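Local coordinates for protein gamma-glutamylcyclotransferase (Homo sapiens, PDB 3CRY) that converts gamma-glutamyl dipeptides into 5-oxoproline and a free amino acid as a homodimeric enzyme, and may contribute to glutathione homeostasis, at residues A[24-29]-A[150-155]; A[109-114]-A[119-124]. The protein carries 1 engineered substitution. All blocks are in the same frame, centred on the assembly; numbering follows the deposited sequence. Where two conformers were deposited one is given.

How the contacts relate
The two contacts belong to different parts of the same chain. Contact 1 ties the 3-10 turn leading into helix 28-34, which begins at Ser24, inferred to bind substrate, to the turn after helix 137-149. Contact 2 is a beta hairpin, nested along the chain inside the loop that contact 1 closes. Their centres lie about 17 Å apart and their nearest atoms about 9 Å, so they do not touch. Both approach the active site. The side chain of Leu26 in contact 1 is about 11 Å from that of Gln98, an engineered residue at the position of the catalytic proton acceptor. The side chain of Ser124 in contact 2 is about 8 Å from it.

Contact 1 (A[24-29]-A[150-155]); sequences SNLLTE and NGLPLE. With ACT (acetate ion), chain C.
Asn150 ND2 donates a hydrogen bond of 2.7 Å to Leu26 O. The donor lies almost on the line of the carbonyl bond, and the acceptor lies in the amide plane of Asn150. The bond is short but bent, with an N-H...O angle of 140°. The side chain of Asn150 crosses that of Thr28 at about a right angle. A water molecule joins the two, donating to Thr28 OG1 at 2.8 Å and to Asn150 OD1 at a notably short 2.5 Å. Thr28 OG1 is also hydrogen-bonded to Glu149. With partners at both ends, the Asn150 amide is probably helped to keep its rotation. The apolar part is small: Leu26 CD2 meets Leu152 CD2 at 4.2 Å, the two side chains crossing nearly perpendicularly. Leu26 has CG beside its backbone N (chi1 -71°), which carries the CD2 branch to Leu152 although the base of the side chain does not point at it. At the other end of 24-29, Ser24 N and Ser24 OG both donate to one oxygen of an acetate ion, probably from the crystallisation liquor. Tyr139, another inferred substrate-binding residue, also bonds this ion. Gly151, with positive phi, is the C' residue of a Schellman motif ending helix 137-149. Leu26 and Asn150 both rest on Val82 of strand 77-87, so the contact joins the start of helix 28-34 to the end of helix 137-149 over that strand.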
loop_
_atom_site.group_PDB
_atom_site.type_symbol
_atom_site.label_atom_id
_atom_site.label_comp_id
_atom_site.label_asym_id
_atom_site.label_seq_id
_atom_site.Cartn_x
_atom_site.Cartn_y
_atom_site.Cartn_z
ATOM N N SER A 24 11.901 -8.207 10.175
ATOM C CA SER A 24 12.850 -8.213 11.316
ATOM C C SER A 24 12.203 -7.651 12.577
ATOM O O SER A 24 12.693 -7.912 13.686
ATOM C CB SER A 24 14.143 -7.445 10.997
ATOM O OG SER A 24 13.836 -6.091 10.713
ATOM N N ASN A 25 11.119 -6.883 12.414
ATOM C CA ASN A 25 10.359 -6.419 13.594
ATOM C C ASN A 25 9.527 -7.518 14.306
ATOM O O ASN A 25 8.855 -7.240 15.299
ATOM C CB ASN A 25 9.506 -5.173 13.282
ATOM C CG ASN A 25 10.347 -3.885 13.187
ATOM O OD1 ASN A 25 11.457 -3.782 13.743
ATOM N ND2 ASN A 25 9.809 -2.898 12.483
ATOM N N LEU A 26 9.589 -8.757 13.811
ATOM C CA LEU A 26 9.101 -9.905 14.582
ATOM C C LEU A 26 9.894 -10.113 15.881
ATOM O O LEU A 26 9.354 -10.684 16.843
ATOM C CB LEU A 26 9.205 -11.197 13.757
ATOM C CG LEU A 26 8.240 -11.349 12.588
ATOM C CD1 LEU A 26 8.624 -12.608 11.784
ATOM C CD2 LEU A 26 6.769 -11.402 13.068
ATOM N N LEU A 27 11.160 -9.673 15.903
ATOM C CA LEU A 27 12.035 -9.888 17.065
ATOM C C LEU A 27 11.974 -8.714 18.045
ATOM O O LEU A 27 12.216 -7.567 17.676
ATOM C CB LEU A 27 13.487 -10.121 16.623
ATOM C CG LEU A 27 14.423 -10.524 17.771
ATOM C CD1 LEU A 27 14.069 -11.916 18.333
ATOM C CD2 LEU A 27 15.869 -10.471 17.285
ATOM N N THR A 28 11.657 -9.016 19.297
ATOM C CA THR A 28 11.439 -7.955 20.304
ATOM C C THR A 28 12.671 -7.055 20.464
ATOM O O THR A 28 12.542 -5.818 20.489
ATOM C CB THR A 28 11.008 -8.578 21.637
ATOM O OG1 THR A 28 9.867 -9.396 21.394
ATOM C CG2 THR A 28 10.643 -7.515 22.662
ATOM N N GLU A 29 13.862 -7.647 20.569
ATOM C CA GLU A 29 15.070 -6.830 20.715
ATOM C C GLU A 29 15.362 -5.949 19.497
ATOM O O GLU A 29 15.913 -4.852 19.639
ATOM C CB GLU A 29 16.302 -7.658 21.087
ATOM C CG GLU A 29 17.383 -6.784 21.755
ATOM C CD GLU A 29 18.665 -7.528 22.097
ATOM O OE1 GLU A 29 18.691 -8.767 21.974
ATOM O OE2 GLU A 29 19.662 -6.863 22.479
ATOM N N ASN A 150 8.091 -15.056 19.639
ATOM C CA ASN A 150 6.756 -14.494 19.785
ATOM C C ASN A 150 5.603 -15.444 19.443
ATOM O O ASN A 150 4.458 -15.025 19.340
ATOM C CB ASN A 150 6.679 -13.118 19.090
ATOM C CG ASN A 150 7.364 -12.022 19.901
ATOM O OD1 ASN A 150 7.186 -11.922 21.125
ATOM N ND2 ASN A 150 8.177 -11.211 19.236
ATOM N N GLY A 151 5.917 -16.725 19.269
ATOM C CA GLY A 151 4.894 -17.773 19.172
ATOM C C GLY A 151 4.098 -17.847 17.875
ATOM O O GLY A 151 2.907 -18.165 17.909
ATOM N N LEU A 152 4.725 -17.575 16.723
ATOM C CA LEU A 152 4.016 -17.808 15.450
ATOM C C LEU A 152 3.788 -19.324 15.280
ATOM O O LEU A 152 4.539 -20.127 15.844
ATOM C CB LEU A 152 4.804 -17.225 14.267
ATOM C CG LEU A 152 4.548 -15.757 13.912
ATOM C CD1 LEU A 152 4.672 -14.797 15.052
ATOM C CD2 LEU A 152 5.431 -15.342 12.754
ATOM N N PRO A 153 2.738 -19.727 14.527
ATOM C CA PRO A 153 2.472 -21.171 14.364
ATOM C C PRO A 153 3.695 -21.952 13.880
ATOM O O PRO A 153 4.456 -21.477 13.029
ATOM C CB PRO A 153 1.309 -21.204 13.347
ATOM C CG PRO A 153 0.572 -19.891 13.637
ATOM C CD PRO A 153 1.734 -18.910 13.816
ATOM N N LEU A 154 3.897 -23.150 14.430
ATOM C CA LEU A 154 5.128 -23.880 14.138
ATOM C C LEU A 154 5.265 -24.194 12.654
ATOM O O LEU A 154 6.382 -24.222 12.129
ATOM C CB LEU A 154 5.249 -25.157 15.008
ATOM C CG LEU A 154 5.225 -24.930 16.537
ATOM C CD1 LEU A 154 4.722 -26.169 17.255
ATOM C CD2 LEU A 154 6.583 -24.508 17.119
ATOM N N GLU A 155 4.147 -24.420 11.962
ATOM C CA GLU A 155 4.239 -24.694 10.536
ATOM C C GLU A 155 4.632 -23.452 9.732
ATOM O O GLU A 155 5.324 -23.562 8.711
ATOM C CB GLU A 155 2.984 -25.356 9.975
ATOM C CG GLU A 155 3.159 -25.835 8.530
ATOM C CD GLU A 155 4.588 -26.314 8.181
ATOM O OE1 GLU A 155 5.172 -25.749 7.219
ATOM O OE2 GLU A 155 5.123 -27.253 8.841
HETATM C C ACT C . 11.909 -4.766 8.084
HETATM O O ACT C . 12.335 -5.941 8.231
HETATM O OXT ACT C . 11.085 -4.367 8.954
HETATM C CH3 ACT C . 12.341 -3.872 6.945
HETATM O O HOH W 1 7.929 -10.480 23.061
#

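Contact 2 (A[109-114]-A[119-124]); sequences EVKVAT and EITCRS
Val110 and Cys122 face each other as a hydrogen-bonded pair in an antiparallel beta hairpin. Val110 N donates to Cys122 O at 2.9 Å, and Cys122 N returns a bond to Val110 O at 2.8 Å. Val112 and Ile120 form the next such pair, with two more backbone bonds. Between these pairs, CA-H...O contacts add to the seam; Lys111 CA lies 3.3 Å from Ile120 O. On the buried face, Val112 CG2 sits 3.9 Å from both Ile120 CB and Cys122 SG. The other face carries Glu109, Lys111, Glu119 and Thr121. There the Thr121 methyl CG2 lies against Glu109 CG, 3.6 Å away. With chi1 of -177°, Glu109 sends CG anti to its backbone nitrogen, and its extended chain runs past that methyl. Lys111 lies alongside Thr121, while its aliphatic chain passes the Glu119 carboxylate. Their charged ends stay beyond salt-bridge range, and Lys111 NZ instead makes a weak hydrogen bond to Asn92 of the second subunit. The Glu109 carboxylate forms a salt bridge with Arg123 of the second subunit, where the sheet continues across the interface. Phe20, Ala44, Leu46 and Val83 of strands 16-21, 39-46 and 77-87 pack against the buried face. At the end of the segment, Ser124 OG bonds Phe20 O, linking the hairpin to the inferred substrate-binding segment, and Ser124 CB lies 4.3 Å from Val110 CG2.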
loop_
_atom_site.group_PDB
_atom_site.type_symbol
_atom_site.label_atom_id
_atom_site.label_comp_id
_atom_site.label_asym_id
_atom_site.label_seq_id
_atom_site.Cartn_x
_atom_site.Cartn_y
_atom_site.Cartn_z
ATOM N N GLU A 109 -3.005 -0.063 5.491
ATOM C CA GLU A 109 -3.871 -0.516 6.579
ATOM C C GLU A 109 -4.272 -1.928 6.205
ATOM O O GLU A 109 -4.596 -2.195 5.039
ATOM C CB GLU A 109 -5.137 0.361 6.691
ATOM C CG GLU A 109 -6.069 -0.010 7.855
ATOM C CD GLU A 109 -7.333 0.827 7.841
ATOM O OE1 GLU A 109 -7.248 2.026 8.154
ATOM O OE2 GLU A 109 -8.383 0.279 7.465
ATOM N N VAL A 110 -4.185 -2.844 7.159
ATOM C CA VAL A 110 -4.623 -4.225 6.921
ATOM C C VAL A 110 -5.521 -4.720 8.037
ATOM O O VAL A 110 -5.469 -4.215 9.147
ATOM C CB VAL A 110 -3.432 -5.211 6.749
ATOM C CG1 VAL A 110 -2.692 -4.955 5.438
ATOM C CG2 VAL A 110 -2.501 -5.147 7.946
ATOM N N LYS A 111 -6.346 -5.719 7.721
ATOM C CA LYS A 111 -7.167 -6.355 8.732
ATOM C C LYS A 111 -6.639 -7.782 8.890
ATOM O O LYS A 111 -6.509 -8.524 7.915
ATOM C CB LYS A 111 -8.635 -6.308 8.307
ATOM C CG LYS A 111 -9.215 -4.916 8.491
ATOM C CD LYS A 111 -10.542 -4.725 7.771
ATOM C CE LYS A 111 -11.112 -3.345 8.082
ATOM N NZ LYS A 111 -12.493 -3.159 7.519
ATOM N N VAL A 112 -6.280 -8.124 10.121
ATOM C CA VAL A 112 -5.674 -9.426 10.415
ATOM C C VAL A 112 -6.540 -10.189 11.421
ATOM O O VAL A 112 -7.388 -9.597 12.104
ATOM C CB VAL A 112 -4.206 -9.278 10.918
ATOM C CG1 VAL A 112 -3.319 -8.606 9.831
ATOM C CG2 VAL A 112 -4.155 -8.483 12.228
ATOM N N ALA A 113 -6.359 -11.502 11.477
ATOM C CA ALA A 113 -7.173 -12.373 12.328
ATOM C C ALA A 113 -6.303 -13.008 13.404
ATOM O O ALA A 113 -5.243 -13.561 13.106
ATOM C CB ALA A 113 -7.844 -13.458 11.468
ATOM N N THR A 114 -6.741 -12.915 14.655
ATOM C CA THR A 114 -6.038 -13.553 15.760
ATOM C C THR A 114 -6.311 -15.064 15.710
ATOM O O THR A 114 -7.153 -15.529 14.929
ATOM C CB THR A 114 -6.502 -12.990 17.112
ATOM O OG1 THR A 114 -7.860 -13.384 17.341
ATOM C CG2 THR A 114 -6.451 -11.472 17.121
ATOM N N GLU A 119 -10.983 -10.144 14.346
ATOM C CA GLU A 119 -10.369 -9.241 13.375
ATOM C C GLU A 119 -9.800 -7.989 14.055
ATOM O O GLU A 119 -10.441 -7.392 14.934
ATOM C CB GLU A 119 -11.360 -8.858 12.270
ATOM C CG GLU A 119 -10.726 -8.096 11.108
ATOM C CD GLU A 119 -11.600 -8.102 9.873
ATOM O OE1 GLU A 119 -12.432 -7.181 9.735
ATOM O OE2 GLU A 119 -11.434 -9.031 9.044
ATOM N N ILE A 120 -8.601 -7.603 13.623
ATOM C CA ILE A 120 -7.879 -6.443 14.164
ATOM C C ILE A 120 -7.453 -5.539 13.015
ATOM O O ILE A 120 -6.935 -6.029 12.019
ATOM C CB ILE A 120 -6.537 -6.860 14.831
ATOM C CG1 ILE A 120 -6.682 -8.105 15.698
ATOM C CG2 ILE A 120 -5.943 -5.686 15.624
ATOM C CD1 ILE A 120 -5.511 -8.279 16.622
ATOM N N THR A 121 -7.654 -4.225 13.158
ATOM C CA THR A 121 -7.164 -3.271 12.139
ATOM C C THR A 121 -5.771 -2.744 12.494
ATOM O O THR A 121 -5.575 -2.164 13.575
ATOM C CB THR A 121 -8.157 -2.106 11.928
ATOM O OG1 THR A 121 -9.437 -2.653 11.581
ATOM C CG2 THR A 121 -7.687 -1.156 10.822
ATOM N N CYS A 122 -4.812 -2.903 11.571
ATOM C CA CYS A 122 -3.413 -2.550 11.844
ATOM C C CYS A 122 -2.759 -1.655 10.793
ATOM O O CYS A 122 -3.086 -1.740 9.616
ATOM C CB CYS A 122 -2.552 -3.819 11.908
ATOM S SG CYS A 122 -2.973 -4.955 13.233
ATOM N N ARG A 123 -1.812 -0.836 11.236
ATOM C CA ARG A 123 -0.862 -0.183 10.322
ATOM C C ARG A 123 0.225 -1.201 9.937
ATOM O O ARG A 123 0.657 -2.007 10.766
ATOM C CB ARG A 123 -0.234 1.024 11.024
ATOM C CG ARG A 123 0.635 1.965 10.148
ATOM C CD ARG A 123 1.223 3.080 11.020
ATOM N NE ARG A 123 1.794 4.206 10.256
ATOM C CZ ARG A 123 1.068 5.216 9.752
ATOM N NH1 ARG A 123 -0.255 5.243 9.893
ATOM N NH2 ARG A 123 1.663 6.202 9.084
ATOM N N SER A 124 0.632 -1.188 8.670
ATOM C CA SER A 124 1.794 -1.959 8.218
ATOM C C SER A 124 2.450 -1.220 7.056
ATOM O O SER A 124 2.155 -0.024 6.832
ATOM C CB SER A 124 1.387 -3.405 7.827
ATOM O OG SER A 124 2.528 -4.270 7.854
#